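Local coordinates for iron transport multicopper oxidase FET3 (Saccharomyces cerevisiae, PDB 1ZPU), which oxidises ferrous to ferric iron with four bound coppers and molecular oxygen, feeding high-affinity iron uptake through the permease FTR1, and also oxidises cuprous copper, at residues N15-L19 / Q168-V172; I404-Y410 / R442-V448. All blocks are in the same frame, centred on the assembly; numbering follows the deposited sequence.

Contact 1: N15-L19 / Q168-V172; sequences NVDGL and QNLIV. With MAN (alpha-D-mannopyranose), chain H; NAG (2-acetamido-2-deoxy-beta-D-glucopyranose), chain B; NAG (2-acetamido-2-deoxy-beta-D-glucopyranose), chain C.
Asn169 holds its side-chain amide between the carboxylate of Asp17 and a mannose of the protein's own N-linked glycan, so that sugar takes part in joining two pieces of polypeptide. Toward the sugar, ND2 gives a well-directed bond to mannose O2 (3.1 Å, 160° at the hydrogen). Toward the protein it makes weak bonds to both carboxylate oxygens of Asp17, the straighter one to OD2 at 3.4 Å. The carboxylate and amide planes stand 74° apart, and Asp17 OD1 also lies 3.3 Å from Asn169 CB. The stronger partner of Asp17 is His144, whose NE2 bonds to OD2; this second tie probably steadies the carboxylate beside the amide. Mannose O3 approaches both Asn169 OD1 and the backbone oxygen of Gln168, but its single proton could serve either.

The turn opposite lies against the glycan. Asn15 OD1 accepts from Gly18 N at 2.7 Å, an Asx motif, and also from Lys20 N. Any beta carbon on Gly18 would strike O3 of one N-acetylglucosamine and the carbonyl oxygen of Asp17. Gly18 O accepts from O6 of the next N-acetylglucosamine (2.7 Å), while Leu19 lays its methyl branches against the sugars and sets CD2 3.9 Å from Asn169 ND2.

Apolar packing closes the other end. Val16 points CG1 anti to its own nitrogen (chi1 177°), carrying it to 3.9 Å from Ile171 CD1, the two side chains crossing at about a right angle. The contact thus joins the first and second plastocyanin-like domains: the loop between strands 2-14 and 22-27 rests on edge strand 169-172 and on Trp142 of neighbouring strand 133-142, where Gln168 and Asn169 together face Trp142 in a classic beta bulge.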
loop_
_atom_site.group_PDB
_atom_site.type_symbol
_atom_site.label_atom_id
_atom_site.label_comp_id
_atom_site.label_asym_id
_atom_site.label_seq_id
_atom_site.Cartn_x
_atom_site.Cartn_y
_atom_site.Cartn_z
ATOM N N ASN A 15 14.525 -20.437 1.704
ATOM C CA ASN A 15 14.690 -20.359 0.276
ATOM C C ASN A 15 13.313 -20.210 -0.342
ATOM O O ASN A 15 12.708 -21.190 -0.753
ATOM C CB ASN A 15 15.439 -21.575 -0.267
ATOM C CG ASN A 15 15.809 -21.418 -1.728
ATOM O OD1 ASN A 15 15.136 -20.692 -2.463
ATOM N ND2 ASN A 15 16.881 -22.082 -2.159
ATOM N N VAL A 16 12.822 -18.978 -0.377
ATOM C CA VAL A 16 11.464 -18.678 -0.808
ATOM C C VAL A 16 11.303 -18.933 -2.302
ATOM O O VAL A 16 10.363 -19.570 -2.767
ATOM C CB VAL A 16 11.167 -17.201 -0.544
ATOM C CG1 VAL A 16 9.772 -16.828 -1.041
ATOM C CG2 VAL A 16 11.355 -16.903 0.933
ATOM N N ASP A 17 12.257 -18.380 -3.026
ATOM C CA ASP A 17 12.402 -18.447 -4.465
ATOM C C ASP A 17 12.398 -19.858 -5.019
ATOM O O ASP A 17 11.736 -20.154 -6.027
ATOM C CB ASP A 17 13.775 -17.840 -4.801
ATOM C CG ASP A 17 13.671 -16.885 -5.885
ATOM O OD1 ASP A 17 12.500 -16.711 -6.281
ATOM O OD2 ASP A 17 14.682 -16.312 -6.341
ATOM N N GLY A 18 13.167 -20.714 -4.354
ATOM C CA GLY A 18 13.594 -21.950 -4.936
ATOM C C GLY A 18 15.056 -21.871 -5.334
ATOM O O GLY A 18 15.676 -22.892 -5.623
ATOM N N LEU A 19 15.626 -20.667 -5.349
ATOM C CA LEU A 19 17.011 -20.520 -5.820
ATOM C C LEU A 19 18.028 -19.724 -4.980
ATOM O O LEU A 19 19.131 -19.438 -5.458
ATOM C CB LEU A 19 17.064 -20.066 -7.285
ATOM C CG LEU A 19 16.023 -19.264 -8.045
ATOM C CD1 LEU A 19 16.627 -19.056 -9.388
ATOM C CD2 LEU A 19 14.703 -20.010 -8.227
ATOM N N GLN A 168 14.434 -10.617 -8.550
ATOM C CA GLN A 168 14.964 -11.805 -9.188
ATOM C C GLN A 168 13.901 -12.744 -9.702
ATOM O O GLN A 168 14.166 -13.517 -10.615
ATOM C CB GLN A 168 15.934 -12.526 -8.261
ATOM C CG GLN A 168 17.361 -11.955 -8.304
ATOM C CD GLN A 168 17.419 -10.489 -7.883
ATOM O OE1 GLN A 168 17.397 -10.168 -6.698
ATOM N NE2 GLN A 168 17.471 -9.598 -8.862
ATOM N N ASN A 169 12.702 -12.668 -9.124
ATOM C CA ASN A 169 11.589 -13.532 -9.496
ATOM C C ASN A 169 10.254 -13.038 -8.987
ATOM O O ASN A 169 10.189 -12.295 -8.009
ATOM C CB ASN A 169 11.795 -14.947 -8.938
ATOM C CG ASN A 169 12.449 -15.876 -9.933
ATOM O OD1 ASN A 169 12.000 -16.015 -11.094
ATOM N ND2 ASN A 169 13.522 -16.521 -9.497
ATOM N N LEU A 170 9.187 -13.485 -9.646
ATOM C CA LEU A 170 7.836 -13.366 -9.106
ATOM C C LEU A 170 7.511 -14.563 -8.214
ATOM O O LEU A 170 7.871 -15.699 -8.529
ATOM C CB LEU A 170 6.804 -13.275 -10.246
ATOM C CG LEU A 170 6.846 -11.994 -11.091
ATOM C CD1 LEU A 170 5.743 -11.958 -12.126
ATOM C CD2 LEU A 170 6.757 -10.773 -10.190
ATOM N N ILE A 171 6.822 -14.310 -7.109
ATOM C CA ILE A 171 6.381 -15.368 -6.216
ATOM C C ILE A 171 4.876 -15.297 -5.913
ATOM O O ILE A 171 4.255 -14.246 -6.077
ATOM C CB ILE A 171 7.225 -15.386 -4.936
ATOM C CG1 ILE A 171 7.206 -14.009 -4.257
ATOM C CG2 ILE A 171 8.642 -15.797 -5.264
ATOM C CD1 ILE A 171 7.691 -14.038 -2.861
ATOM N N VAL A 172 4.299 -16.442 -5.544
ATOM C CA VAL A 172 2.918 -16.555 -5.047
ATOM C C VAL A 172 2.938 -17.329 -3.751
ATOM O O VAL A 172 3.618 -18.360 -3.661
ATOM C CB VAL A 172 1.930 -17.333 -5.996
ATOM C CG1 VAL A 172 0.924 -16.420 -6.576
ATOM C CG2 VAL A 172 2.637 -18.141 -7.085
HETATM C C1 MAN H . 17.047 -18.051 -12.687
HETATM C C2 MAN H . 15.621 -17.585 -12.951
HETATM C C3 MAN H . 15.532 -16.066 -12.996
HETATM C C4 MAN H . 16.220 -15.466 -11.778
HETATM C C5 MAN H . 17.648 -15.956 -11.680
HETATM C C6 MAN H . 18.287 -15.407 -10.419
HETATM O O2 MAN H . 14.799 -18.027 -11.906
HETATM O O3 MAN H . 14.182 -15.658 -12.998
HETATM O O4 MAN H . 16.214 -14.068 -11.864
HETATM O O5 MAN H . 17.629 -17.364 -11.594
HETATM O O6 MAN H . 19.555 -16.006 -10.292
HETATM C C1 NAG B . 9.859 -23.748 -9.913
HETATM C C2 NAG B . 10.866 -23.961 -8.778
HETATM C C3 NAG B . 12.227 -23.324 -9.055
HETATM C C4 NAG B . 12.767 -23.657 -10.438
HETATM C C5 NAG B . 11.635 -23.370 -11.428
HETATM C C6 NAG B . 11.976 -23.766 -12.851
HETATM C C7 NAG B . 10.206 -23.707 -6.378
HETATM C C8 NAG B . 9.868 -25.149 -6.116
HETATM N N2 NAG B . 10.367 -23.275 -7.626
HETATM O O3 NAG B . 13.184 -23.716 -8.101
HETATM O O4 NAG B . 13.902 -22.844 -10.680
HETATM O O5 NAG B . 10.532 -24.173 -11.070
HETATM O O6 NAG B . 12.022 -25.177 -12.850
HETATM O O7 NAG B . 10.286 -22.903 -5.455
HETATM C C1 NAG C . 15.118 -23.590 -10.887
HETATM C C2 NAG C . 16.010 -22.857 -11.899
HETATM C C3 NAG C . 17.433 -23.405 -11.954
HETATM C C4 NAG C . 18.037 -23.625 -10.576
HETATM C C5 NAG C . 17.026 -24.451 -9.774
HETATM C C6 NAG C . 17.508 -24.767 -8.365
HETATM C C7 NAG C . 14.874 -21.949 -13.864
HETATM C C8 NAG C . 14.582 -22.189 -15.318
HETATM N N2 NAG C . 15.475 -22.958 -13.240
HETATM O O3 NAG C . 18.235 -22.521 -12.706
HETATM O O4 NAG C . 19.251 -24.326 -10.746
HETATM O O5 NAG C . 15.798 -23.752 -9.664
HETATM O O6 NAG C . 17.380 -23.620 -7.558
HETATM O O7 NAG C . 14.545 -20.890 -13.312
#

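Contact 2: I404-Y410 / R442-V448; sequences IQRDRTY and RPQSNFV
Arg442 NH1 donates to the backbone oxygen of Asp407 (3.1 Å, 160° at the hydrogen), fastening the loop that follows one strand of a cupredoxin sheet to the turn that precedes its antiparallel neighbour. The oxygen lies in the guanidinium plane, yet is met from well above its own carbonyl plane. Arg442 NH2 and Arg406 NH1 both form salt bridges to Asp298, whose carboxylate probably draws the two guanidinium groups together, and Arg406 CD lies over one face of the Arg442 guanidinium. With an alanine here in place of Arg442, Asp407 O would probably lose this donor and Asp298 one of its cations, and a gap would open beside Arg406 CD.

Other side chains continue the lacing. Ser445 places OG anti to the backbone nitrogen (chi1 -157°), a rotation that turns the hydroxyl across to the other segment, where it donates to Arg408 O at 2.6 Å. Gln444 NE2 reaches Tyr410 O (3.0 Å) and also Glu416 O, while Tyr410 N bonds to Pro443 O of the type II turn from Arg442 to Ser445. On the strands, Gln405 NE2 donates to Asn446 OD1 at 2.8 Å, the acceptor lying nearly in the Gln405 amide plane.

The backbone ladder contains a classic beta bulge: Ile404 N and Gln405 N both bond to Val448 O, and Val448 N returns a bond to Gln405 O. Beyond the non-hydrogen-bonded pair Arg406-Phe447, the Phe447 side chain packs on Leu439 and Val441, and lies about 7 Å from that of the type 1 copper ligand His392. At the bulge, Ile404 CD1 meets Val448 CG1 at 3.7 Å.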
loop_
_atom_site.group_PDB
_atom_site.type_symbol
_atom_site.label_atom_id
_atom_site.label_comp_id
_atom_site.label_asym_id
_atom_site.label_seq_id
_atom_site.Cartn_x
_atom_site.Cartn_y
_atom_site.Cartn_z
ATOM N N ILE A 404 -12.228 9.955 -9.727
ATOM C CA ILE A 404 -13.075 10.693 -10.674
ATOM C C ILE A 404 -12.407 10.975 -12.030
ATOM O O ILE A 404 -13.096 11.177 -13.036
ATOM C CB ILE A 404 -13.659 11.978 -10.055
ATOM C CG1 ILE A 404 -12.563 13.005 -9.811
ATOM C CG2 ILE A 404 -14.383 11.659 -8.752
ATOM C CD1 ILE A 404 -13.092 14.387 -9.675
ATOM N N GLN A 405 -11.074 10.998 -12.050
ATOM C CA GLN A 405 -10.302 10.999 -13.306
ATOM C C GLN A 405 -8.976 10.274 -13.144
ATOM O O GLN A 405 -8.296 10.423 -12.130
ATOM C CB GLN A 405 -10.048 12.416 -13.849
ATOM C CG GLN A 405 -9.073 12.432 -15.041
ATOM C CD GLN A 405 -9.109 13.709 -15.868
ATOM O OE1 GLN A 405 -10.163 14.125 -16.366
ATOM N NE2 GLN A 405 -7.943 14.319 -16.047
ATOM N N ARG A 406 -8.627 9.482 -14.152
ATOM C CA ARG A 406 -7.318 8.871 -14.246
ATOM C C ARG A 406 -6.926 8.778 -15.717
ATOM O O ARG A 406 -7.275 7.815 -16.407
ATOM C CB ARG A 406 -7.319 7.487 -13.611
ATOM C CG ARG A 406 -5.949 6.844 -13.664
ATOM C CD ARG A 406 -6.051 5.449 -14.190
ATOM N NE ARG A 406 -5.760 4.526 -13.122
ATOM C CZ ARG A 406 -6.355 3.358 -12.942
ATOM N NH1 ARG A 406 -7.308 2.953 -13.774
ATOM N NH2 ARG A 406 -5.985 2.596 -11.902
ATOM N N ASP A 407 -6.189 9.779 -16.184
ATOM C CA ASP A 407 -5.931 9.964 -17.613
ATOM C C ASP A 407 -5.090 8.820 -18.223
ATOM O O ASP A 407 -4.490 8.023 -17.494
ATOM C CB ASP A 407 -5.298 11.349 -17.841
ATOM C CG ASP A 407 -5.612 11.937 -19.215
ATOM O OD1 ASP A 407 -6.239 11.264 -20.060
ATOM O OD2 ASP A 407 -5.215 13.098 -19.456
ATOM N N ARG A 408 -5.075 8.751 -19.556
ATOM C CA ARG A 408 -4.375 7.716 -20.332
ATOM C C ARG A 408 -2.858 7.816 -20.209
ATOM O O ARG A 408 -2.337 8.807 -19.700
ATOM C CB ARG A 408 -4.747 7.830 -21.816
ATOM C CG ARG A 408 -4.151 9.056 -22.529
ATOM C CD ARG A 408 -4.570 9.120 -23.979
ATOM N NE ARG A 408 -4.053 10.295 -24.684
ATOM C CZ ARG A 408 -2.867 10.370 -25.290
ATOM N NH1 ARG A 408 -2.025 9.350 -25.271
ATOM N NH2 ARG A 408 -2.509 11.484 -25.915
ATOM N N THR A 409 -2.152 6.798 -20.697
ATOM C CA THR A 409 -0.697 6.849 -20.750
ATOM C C THR A 409 -0.232 7.857 -21.787
ATOM O O THR A 409 -0.768 7.909 -22.894
ATOM C CB THR A 409 -0.072 5.454 -21.000
ATOM O OG1 THR A 409 -0.142 4.684 -19.787
ATOM C CG2 THR A 409 1.395 5.560 -21.431
ATOM N N TYR A 410 0.737 8.679 -21.391
ATOM C CA TYR A 410 1.439 9.565 -22.314
ATOM C C TYR A 410 2.861 9.042 -22.513
ATOM O O TYR A 410 3.757 9.306 -21.708
ATOM C CB TYR A 410 1.415 11.026 -21.832
ATOM C CG TYR A 410 0.020 11.624 -21.814
ATOM C CD1 TYR A 410 -0.691 11.748 -20.616
ATOM C CD2 TYR A 410 -0.607 12.037 -22.997
ATOM C CE1 TYR A 410 -1.982 12.279 -20.594
ATOM C CE2 TYR A 410 -1.898 12.569 -22.978
ATOM C CZ TYR A 410 -2.576 12.684 -21.775
ATOM O OH TYR A 410 -3.846 13.191 -21.746
ATOM N N ARG A 442 -0.809 6.657 -14.658
ATOM C CA ARG A 442 -0.091 6.150 -15.803
ATOM C C ARG A 442 1.125 7.037 -16.077
ATOM O O ARG A 442 1.199 8.164 -15.577
ATOM C CB ARG A 442 -1.030 6.031 -17.011
ATOM C CG ARG A 442 -2.032 4.891 -16.856
ATOM C CD ARG A 442 -3.037 4.828 -17.987
ATOM N NE ARG A 442 -4.028 3.774 -17.762
ATOM C CZ ARG A 442 -5.316 3.978 -17.482
ATOM N NH1 ARG A 442 -5.809 5.206 -17.393
ATOM N NH2 ARG A 442 -6.117 2.939 -17.290
ATOM N N PRO A 443 2.108 6.514 -16.833
ATOM C CA PRO A 443 3.276 7.310 -17.214
ATOM C C PRO A 443 2.928 8.701 -17.742
ATOM O O PRO A 443 2.119 8.841 -18.672
ATOM C CB PRO A 443 3.913 6.467 -18.317
ATOM C CG PRO A 443 3.608 5.082 -17.897
ATOM C CD PRO A 443 2.211 5.138 -17.356
ATOM N N GLN A 444 3.532 9.710 -17.123
ATOM C CA GLN A 444 3.414 11.105 -17.539
ATOM C C GLN A 444 1.967 11.611 -17.559
ATOM O O GLN A 444 1.648 12.576 -18.247
ATOM C CB GLN A 444 4.086 11.319 -18.897
ATOM C CG GLN A 444 5.538 10.851 -18.981
ATOM C CD GLN A 444 6.326 11.570 -20.079
ATOM O OE1 GLN A 444 7.321 12.246 -19.799
ATOM N NE2 GLN A 444 5.872 11.444 -21.326
ATOM N N SER A 445 1.098 10.972 -16.783
ATOM C CA SER A 445 -0.321 11.303 -16.805
ATOM C C SER A 445 -0.795 11.966 -15.512
ATOM O O SER A 445 -0.013 12.591 -14.806
ATOM C CB SER A 445 -1.151 10.063 -17.139
ATOM O OG SER A 445 -2.403 10.447 -17.674
ATOM N N ASN A 446 -2.086 11.846 -15.220
ATOM C CA ASN A 446 -2.673 12.493 -14.057
ATOM C C ASN A 446 -3.846 11.714 -13.505
ATOM O O ASN A 446 -4.416 10.868 -14.194
ATOM C CB ASN A 446 -3.104 13.935 -14.389
ATOM C CG ASN A 446 -4.065 14.012 -15.574
ATOM O OD1 ASN A 446 -5.266 13.775 -15.440
ATOM N ND2 ASN A 446 -3.538 14.360 -16.733
ATOM N N PHE A 447 -4.188 11.988 -12.254
ATOM C CA PHE A 447 -5.451 11.528 -11.708
ATOM C C PHE A 447 -6.038 12.518 -10.719
ATOM O O PHE A 447 -5.346 13.426 -10.248
ATOM C CB PHE A 447 -5.375 10.089 -11.159
ATOM C CG PHE A 447 -4.624 9.923 -9.851
ATOM C CD1 PHE A 447 -3.701 8.889 -9.710
ATOM C CD2 PHE A 447 -4.879 10.727 -8.747
ATOM C CE1 PHE A 447 -3.020 8.678 -8.505
ATOM C CE2 PHE A 447 -4.197 10.532 -7.547
ATOM C CZ PHE A 447 -3.272 9.499 -7.426
ATOM N N VAL A 448 -7.331 12.361 -10.449
ATOM C CA VAL A 448 -8.034 13.196 -9.488
ATOM C C VAL A 448 -8.906 12.300 -8.624
ATOM O O VAL A 448 -9.715 11.514 -9.129
ATOM C CB VAL A 448 -8.897 14.288 -10.164
ATOM C CG1 VAL A 448 -9.503 15.203 -9.122
ATOM C CG2 VAL A 448 -8.083 15.109 -11.124
#

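The two contacts illustrate two levels of organisation in one multicopper oxidase. Contact 1 comes first along the chain and joins the first plastocyanin-like domain to the second; contact 2 follows wholly within the third. Their centres are about 32 Å apart, their nearest atoms about 18 Å, and they share no sheet. Their sheets are nonetheless related: the six-stranded one that 169-172 edges and the one containing 401-406 and 446-452 have the same strand order, consistent with repeated cupredoxin domains. Neither contact contains a copper ligand. Contact 1 is domain assembly in which the glycan takes part, whereas contact 2 is sheet architecture near the type 1 copper site.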